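Local atomic coordinates of sensor protein PfeS (Pseudomonas aeruginosa, PDB entry 3KYZ), a protein that serves as the sensor kinase of the PfeR/PfeS two-component system and may activate PfeR by phosphorylation, the chain here being its sensor domain. Residues Y13-A24 and L86-L94. Sequence-based numbering, arbitrary orientation. Where two conformers were deposited one is given.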
# COMPACT_ATOMS: atom_id res chain seq x y z
N TYR A 13 1.43 22.34 3.73
CA TYR A 13 1.41 21.00 3.16
C TYR A 13 1.37 19.91 4.22
O TYR A 13 1.24 18.73 3.90
CB TYR A 13 2.61 20.80 2.23
CG TYR A 13 2.24 20.77 0.76
CD1 TYR A 13 2.77 19.81 -0.09
CD2 TYR A 13 1.35 21.69 0.23
CE1 TYR A 13 2.43 19.78 -1.44
CE2 TYR A 13 1.00 21.67 -1.11
CZ TYR A 13 1.54 20.71 -1.93
OH TYR A 13 1.19 20.69 -3.27
N PHE A 14 1.48 20.30 5.49
CA PHE A 14 1.43 19.35 6.59
C PHE A 14 0.17 19.54 7.43
O PHE A 14 -0.28 20.67 7.63
CB PHE A 14 2.64 19.52 7.51
CG PHE A 14 3.95 19.14 6.87
CD1 PHE A 14 4.41 17.84 6.94
CD2 PHE A 14 4.71 20.09 6.21
CE1 PHE A 14 5.62 17.49 6.36
CE2 PHE A 14 5.92 19.75 5.62
CZ PHE A 14 6.37 18.44 5.70
N LEU A 15 -0.38 18.44 7.93
CA LEU A 15 -1.49 18.52 8.87
C LEU A 15 -1.04 19.26 10.12
O LEU A 15 0.08 19.06 10.60
CB LEU A 15 -1.98 17.13 9.25
CG LEU A 15 -2.59 16.26 8.15
CD1 LEU A 15 -2.96 14.91 8.74
CD2 LEU A 15 -3.81 16.94 7.53
N ALA A 16 -1.91 20.12 10.65
CA ALA A 16 -1.65 20.77 11.92
C ALA A 16 -1.52 19.71 13.01
O ALA A 16 -2.17 18.67 12.96
CB ALA A 16 -2.78 21.73 12.26
N PRO A 17 -0.67 19.98 14.01
CA PRO A 17 -0.44 19.01 15.09
C PRO A 17 -1.73 18.53 15.76
O PRO A 17 -1.86 17.34 16.03
CB PRO A 17 0.42 19.80 16.08
CG PRO A 17 1.14 20.80 15.23
CD PRO A 17 0.18 21.18 14.14
N ALA A 18 -2.67 19.44 16.01
CA ALA A 18 -3.91 19.05 16.68
C ALA A 18 -4.75 18.11 15.82
O ALA A 18 -5.49 17.28 16.33
CB ALA A 18 -4.72 20.28 17.09
N ASP A 19 -4.62 18.24 14.50
CA ASP A 19 -5.33 17.35 13.59
C ASP A 19 -4.67 15.98 13.52
O ASP A 19 -5.35 14.97 13.38
CB ASP A 19 -5.49 17.98 12.20
CG ASP A 19 -6.46 19.14 12.22
OD1 ASP A 19 -7.36 19.13 13.10
OD2 ASP A 19 -6.33 20.07 11.40
N ARG A 20 -3.34 15.95 13.62
CA ARG A 20 -2.65 14.67 13.71
C ARG A 20 -3.11 13.94 14.96
O ARG A 20 -3.41 12.75 14.92
CB ARG A 20 -1.14 14.87 13.75
CG ARG A 20 -0.59 15.52 12.51
CD ARG A 20 0.91 15.72 12.59
NE ARG A 20 1.34 16.75 11.65
CZ ARG A 20 2.60 17.09 11.42
NH1 ARG A 20 2.88 18.04 10.54
NH2 ARG A 20 3.59 16.47 12.07
N HIS A 21 -3.17 14.66 16.07
CA HIS A 21 -3.60 14.08 17.34
C HIS A 21 -5.03 13.55 17.25
O HIS A 21 -5.33 12.46 17.74
CB HIS A 21 -3.48 15.11 18.46
CG HIS A 21 -3.81 14.58 19.82
ND1 HIS A 21 -5.09 14.60 20.33
CD2 HIS A 21 -3.03 14.02 20.77
CE1 HIS A 21 -5.08 14.07 21.54
NE2 HIS A 21 -3.85 13.71 21.83
N TYR A 22 -5.90 14.33 16.62
CA TYR A 22 -7.30 13.96 16.45
C TYR A 22 -7.46 12.65 15.67
O TYR A 22 -8.19 11.74 16.08
CB TYR A 22 -8.03 15.07 15.70
CG TYR A 22 -9.53 14.96 15.65
CD1 TYR A 22 -10.28 15.11 16.80
CD2 TYR A 22 -10.20 14.75 14.45
CE1 TYR A 22 -11.65 15.05 16.78
CE2 TYR A 22 -11.59 14.68 14.41
CZ TYR A 22 -12.31 14.84 15.59
OH TYR A 22 -13.68 14.79 15.60
N LEU A 23 -6.78 12.56 14.53
CA LEU A 23 -6.88 11.36 13.71
C LEU A 23 -6.21 10.18 14.41
O LEU A 23 -6.70 9.05 14.34
CB LEU A 23 -6.29 11.60 12.32
CG LEU A 23 -7.04 12.65 11.48
CD1 LEU A 23 -6.37 12.86 10.13
CD2 LEU A 23 -8.52 12.27 11.31
N ALA A 24 -5.11 10.43 15.10
CA ALA A 24 -4.45 9.37 15.85
C ALA A 24 -5.39 8.82 16.92
O ALA A 24 -5.38 7.62 17.20
CB ALA A 24 -3.16 9.86 16.48
N LEU A 86 0.61 10.36 9.16
CA LEU A 86 0.07 11.62 9.67
C LEU A 86 1.03 12.80 9.59
O LEU A 86 0.60 13.95 9.47
CB LEU A 86 -0.42 11.45 11.10
CG LEU A 86 -1.75 10.71 11.25
CD1 LEU A 86 -2.01 10.34 12.71
CD2 LEU A 86 -2.90 11.53 10.69
N ASP A 87 2.33 12.54 9.69
CA ASP A 87 3.31 13.63 9.69
C ASP A 87 4.01 13.85 8.35
O ASP A 87 5.01 14.57 8.27
CB ASP A 87 4.32 13.48 10.82
CG ASP A 87 5.11 12.20 10.74
OD1 ASP A 87 4.70 11.27 10.01
OD2 ASP A 87 6.15 12.12 11.43
N TRP A 88 3.48 13.22 7.30
CA TRP A 88 4.04 13.38 5.97
C TRP A 88 3.35 14.51 5.23
O TRP A 88 2.21 14.86 5.55
CB TRP A 88 3.88 12.08 5.17
CG TRP A 88 4.68 10.92 5.68
CD1 TRP A 88 5.46 10.88 6.81
CD2 TRP A 88 4.78 9.63 5.08
NE1 TRP A 88 6.04 9.63 6.93
CE2 TRP A 88 5.63 8.85 5.89
CE3 TRP A 88 4.22 9.05 3.93
CZ2 TRP A 88 5.94 7.52 5.58
CZ3 TRP A 88 4.53 7.74 3.63
CH2 TRP A 88 5.38 6.99 4.45
N PRO A 89 4.01 15.08 4.22
CA PRO A 89 3.34 16.09 3.39
C PRO A 89 2.06 15.53 2.77
O PRO A 89 2.02 14.36 2.39
CB PRO A 89 4.37 16.40 2.30
CG PRO A 89 5.68 15.96 2.86
CD PRO A 89 5.38 14.80 3.75
N MSE A 90 1.02 16.37 2.68
CA MSE A 90 -0.28 15.96 2.15
C MSE A 90 -0.67 16.80 0.94
O MSE A 90 -0.53 18.03 0.96
CB MSE A 90 -1.36 16.17 3.21
CG MSE A 90 -1.13 15.44 4.50
SE MSE A 90 -2.00 13.71 4.51
CE MSE A 90 -1.10 12.98 6.08
N SER A 91 -1.18 16.15 -0.10
CA SER A 91 -1.69 16.89 -1.26
C SER A 91 -2.54 16.02 -2.19
O SER A 91 -2.45 14.80 -2.15
CB SER A 91 -0.53 17.51 -2.05
OG SER A 91 -0.14 16.66 -3.12
N ARG A 92 -3.36 16.69 -3.00
CA ARG A 92 -4.18 15.99 -3.99
C ARG A 92 -3.40 15.79 -5.29
O ARG A 92 -3.77 14.97 -6.12
CB ARG A 92 -5.46 16.78 -4.27
CG ARG A 92 -6.25 17.17 -3.04
CD ARG A 92 -7.47 18.01 -3.41
NE ARG A 92 -8.55 17.19 -3.97
CZ ARG A 92 -9.78 17.13 -3.47
NH1 ARG A 92 -10.69 16.35 -4.05
NH2 ARG A 92 -10.10 17.84 -2.40
N ARG A 93 -2.32 16.56 -5.44
CA ARG A 93 -1.50 16.57 -6.66
C ARG A 93 -1.34 15.22 -7.36
O ARG A 93 -1.97 14.97 -8.40
CB ARG A 93 -0.11 17.14 -6.35
CG ARG A 93 -0.08 18.64 -6.09
CD ARG A 93 0.05 19.43 -7.39
NE ARG A 93 0.24 20.86 -7.14
CZ ARG A 93 1.43 21.46 -7.09
NH1 ARG A 93 2.54 20.75 -7.28
NH2 ARG A 93 1.51 22.76 -6.87
N LEU A 94 -0.49 14.37 -6.80
CA LEU A 94 -0.01 13.17 -7.47
C LEU A 94 -1.10 12.26 -8.03
O LEU A 94 -0.92 11.65 -9.09
CB LEU A 94 0.91 12.37 -6.53
CG LEU A 94 2.32 12.05 -7.04
CD1 LEU A 94 2.98 13.27 -7.67
CD2 LEU A 94 3.18 11.51 -5.90
O HOH W 1 1.15 15.99 7.75
O HOH W 2 6.32 16.53 10.00
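Met90 N donates to Tyr13 O over 2.7 Å, the one direct hydrogen bond between 13-24 and 86-94. Between the loop segments 13-16 and 86-91 a water adds a second link: it accepts from Leu15 N (2.9 Å) and donates to Leu86 O and Trp88 O (both 2.7 Å). Around this polar seam, Pro89 lies alongside Phe14, its CD 3.8 Å from Phe14 CE1, while Asp87 O meets the edge of the same ring. The Tyr13 ring carries Met90 O over one face, and its hydroxyl sits above the centre of the Arg93 guanidinium. Leu15 CD1 touches both Leu86 CD2 and the selenomethionine methyl of Met90; the bend at chi2 (-93°) turns that chain to reach it. Leu86 splits its branches, CD2 against Leu23 and CD1 3.6 Å from Arg20 O. One face of the Arg20 guanidinium lies over Asp87 CA, offset toward its rim. In the second shell, Arg20 grips Leu15 O side-on with NE (2.8 Å) and NH1, tying the approach to the helix. In this Cache-clan sensor domain, predicted to be periplasmic, the contact thus fastens the start of helix 17-53 to the loop before strand 100-104, where Val101 and Ile103 pack on Leu86.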